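Local coordinates for nucleoporin nup120 (Schizosaccharomyces pombe, PDB 4GQ2), which serves as a structural component of the nuclear pore complex, whose nucleoporins can also dock transiently associated nuclear transport factors, at residues A[206-211]-A[265-270]. Numbering follows the deposited sequence.
Sequences YEQHID and STNQCV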
loop_
_atom_site.group_PDB
_atom_site.type_symbol
_atom_site.label_atom_id
_atom_site.label_comp_id
_atom_site.label_asym_id
_atom_site.label_seq_id
_atom_site.Cartn_x
_atom_site.Cartn_y
_atom_site.Cartn_z
ATOM N N TYR A 206 24.666 5.245 -47.753
ATOM C CA TYR A 206 24.605 4.402 -48.943
ATOM C C TYR A 206 24.250 2.957 -48.578
ATOM O O TYR A 206 24.298 2.573 -47.403
ATOM C CB TYR A 206 25.919 4.472 -49.728
ATOM C CG TYR A 206 27.086 3.765 -49.073
ATOM C CD1 TYR A 206 27.854 4.401 -48.101
ATOM C CD2 TYR A 206 27.430 2.465 -49.439
ATOM C CE1 TYR A 206 28.929 3.761 -47.506
ATOM C CE2 TYR A 206 28.505 1.819 -48.848
ATOM C CZ TYR A 206 29.251 2.471 -47.886
ATOM O OH TYR A 206 30.319 1.834 -47.298
ATOM N N GLU A 207 23.896 2.164 -49.589
ATOM C CA GLU A 207 23.523 0.762 -49.380
ATOM C C GLU A 207 24.538 -0.200 -49.993
ATOM O O GLU A 207 25.404 0.206 -50.768
ATOM C CB GLU A 207 22.129 0.470 -49.951
ATOM C CG GLU A 207 21.092 1.555 -49.695
ATOM C CD GLU A 207 19.669 1.047 -49.811
ATOM O OE1 GLU A 207 18.838 1.738 -50.444
ATOM O OE2 GLU A 207 19.384 -0.042 -49.266
ATOM N N GLN A 208 24.431 -1.471 -49.618
ATOM C CA GLN A 208 25.151 -2.547 -50.291
ATOM C C GLN A 208 24.183 -3.692 -50.577
ATOM O O GLN A 208 23.563 -4.242 -49.661
ATOM C CB GLN A 208 26.345 -3.037 -49.464
ATOM C CG GLN A 208 27.537 -2.090 -49.464
ATOM C CD GLN A 208 28.719 -2.608 -48.660
ATOM O OE1 GLN A 208 28.563 -3.381 -47.715
ATOM N NE2 GLN A 208 29.914 -2.172 -49.033
ATOM N N HIS A 209 24.044 -4.018 -51.861
ATOM C CA HIS A 209 23.208 -5.122 -52.321
ATOM C C HIS A 209 23.905 -6.407 -51.974
ATOM O O HIS A 209 25.048 -6.626 -52.384
ATOM C CB HIS A 209 23.013 -5.017 -53.833
ATOM C CG HIS A 209 21.677 -5.526 -54.321
ATOM N ND1 HIS A 209 20.684 -4.698 -54.709
ATOM C CD2 HIS A 209 21.194 -6.824 -54.487
ATOM C CE1 HIS A 209 19.618 -5.426 -55.098
ATOM N NE2 HIS A 209 19.933 -6.728 -54.963
ATOM N N ILE A 210 23.244 -7.257 -51.195
ATOM C CA ILE A 210 23.818 -8.548 -50.814
ATOM C C ILE A 210 23.164 -9.662 -51.631
ATOM O O ILE A 210 21.937 -9.773 -51.681
ATOM C CB ILE A 210 23.716 -8.805 -49.292
ATOM C CG1 ILE A 210 24.620 -7.828 -48.531
ATOM C CG2 ILE A 210 24.094 -10.245 -48.957
ATOM C CD1 ILE A 210 24.403 -7.811 -47.031
ATOM N N ASP A 211 24.005 -10.479 -52.262
ATOM C CA ASP A 211 23.574 -11.407 -53.308
ATOM C C ASP A 211 23.234 -12.818 -52.831
ATOM O O ASP A 211 22.905 -13.681 -53.648
ATOM C CB ASP A 211 24.635 -11.461 -54.416
ATOM C CG ASP A 211 24.776 -10.137 -55.153
ATOM O OD1 ASP A 211 23.758 -9.644 -55.682
ATOM O OD2 ASP A 211 25.902 -9.591 -55.204
ATOM N N SER A 265 32.423 -9.092 -43.395
ATOM C CA SER A 265 33.667 -8.457 -43.828
ATOM C C SER A 265 33.736 -8.398 -45.352
ATOM O O SER A 265 34.244 -7.429 -45.916
ATOM C CB SER A 265 34.892 -9.183 -43.261
ATOM O OG SER A 265 34.932 -10.531 -43.686
ATOM N N THR A 266 33.190 -9.426 -46.005
ATOM C CA THR A 266 33.243 -9.552 -47.464
ATOM C C THR A 266 31.866 -9.576 -48.148
ATOM O O THR A 266 31.786 -9.573 -49.381
ATOM C CB THR A 266 34.049 -10.800 -47.884
ATOM O OG1 THR A 266 33.489 -11.967 -47.269
ATOM C CG2 THR A 266 35.512 -10.669 -47.467
ATOM N N ASN A 267 30.795 -9.594 -47.346
ATOM C CA ASN A 267 29.397 -9.677 -47.829
ATOM C C ASN A 267 29.057 -10.918 -48.660
ATOM O O ASN A 267 28.087 -10.917 -49.429
ATOM C CB ASN A 267 28.974 -8.401 -48.570
ATOM C CG ASN A 267 28.742 -7.228 -47.634
ATOM O OD1 ASN A 267 28.890 -7.347 -46.413
ATOM N ND2 ASN A 267 28.375 -6.084 -48.205
ATOM N N GLN A 268 29.854 -11.970 -48.494
ATOM C CA GLN A 268 29.637 -13.225 -49.204
ATOM C C GLN A 268 29.093 -14.286 -48.252
ATOM O O GLN A 268 29.354 -14.243 -47.047
ATOM C CB GLN A 268 30.942 -13.721 -49.848
ATOM C CG GLN A 268 31.668 -12.708 -50.731
ATOM C CD GLN A 268 30.890 -12.313 -51.979
ATOM O OE1 GLN A 268 30.288 -13.153 -52.651
ATOM N NE2 GLN A 268 30.909 -11.024 -52.299
ATOM N N CYS A 269 28.329 -15.230 -48.797
ATOM C CA CYS A 269 27.933 -16.411 -48.043
ATOM C C CYS A 269 29.087 -17.406 -48.029
ATOM O O CYS A 269 29.603 -17.779 -49.085
ATOM C CB CYS A 269 26.684 -17.056 -48.634
ATOM S SG CYS A 269 26.140 -18.531 -47.737
ATOM N N VAL A 270 29.484 -17.819 -46.830
ATOM C CA VAL A 270 30.644 -18.687 -46.642
ATOM C C VAL A 270 30.216 -20.136 -46.464
ATOM O O VAL A 270 30.952 -21.056 -46.827
ATOM C CB VAL A 270 31.483 -18.283 -45.407
ATOM C CG1 VAL A 270 32.931 -18.729 -45.578
ATOM C CG2 VAL A 270 31.425 -16.782 -45.176
#
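Asn267 and Gln208 meet where two neighbouring blades of the beta-propeller adjoin, through the one hydrogen bond between segments 206-211 and 265-270. Gln208 lies on strand 204-210, the last of its four-stranded antiparallel sheet, and Asn267 sits in the turn between strands 258-263 and 268-274 of the next sheet. Asn267 ND2 donates to Gln208 OE1 across 2.8 Å, with a bent N-H...O angle of 138°. The two side chains meet roughly at right angles and their amide planes stand 86° apart; ND2 lies well above the carbonyl plane of Gln208, not on a lone pair of OE1. With CG opposite the carbonyl carbon (chi1 -75°) and the chain extended beyond it, Gln208 carries an uncharged acceptor out to Asn267. A primary amide suits Asn267, since it offers a donor and an acceptor at once without charge: while ND2 faces Gln208, OD1 accepts a hydrogen bond from Lys195 NZ on the adjoining strand 193-199.

Beside this polar bridge, the buried Ile210 supplies aliphatic cover. Its CG1 lies 4.2 Å from Asn267 ND2, and its other branch, CG2, lies 4.1 Å from Asn267 O; the side chain also packs on Leu193 and, across the blade boundary, on Leu262. An alanine in place of Asn267 would probably leave Gln208 OE1 and Lys195 NZ without this shared partner and open a gap beside Ile210.

Further out, the backbones fix the partners. Gln208 and Ile210 pair through main-chain hydrogen bonds with Lys195 and Leu193, which sets Lys195 next to Gln208. Asn267 adopts a left-handed backbone conformation, which asparagine tolerates well and which suits a tight turn. Just after segment 206-211, Ser213 OG hydrogen-bonds Gln268 OE1 and Cys269 N, while Gln268 NE2 reaches back in a weak 3.4 Å hydrogen bond to Thr266 O.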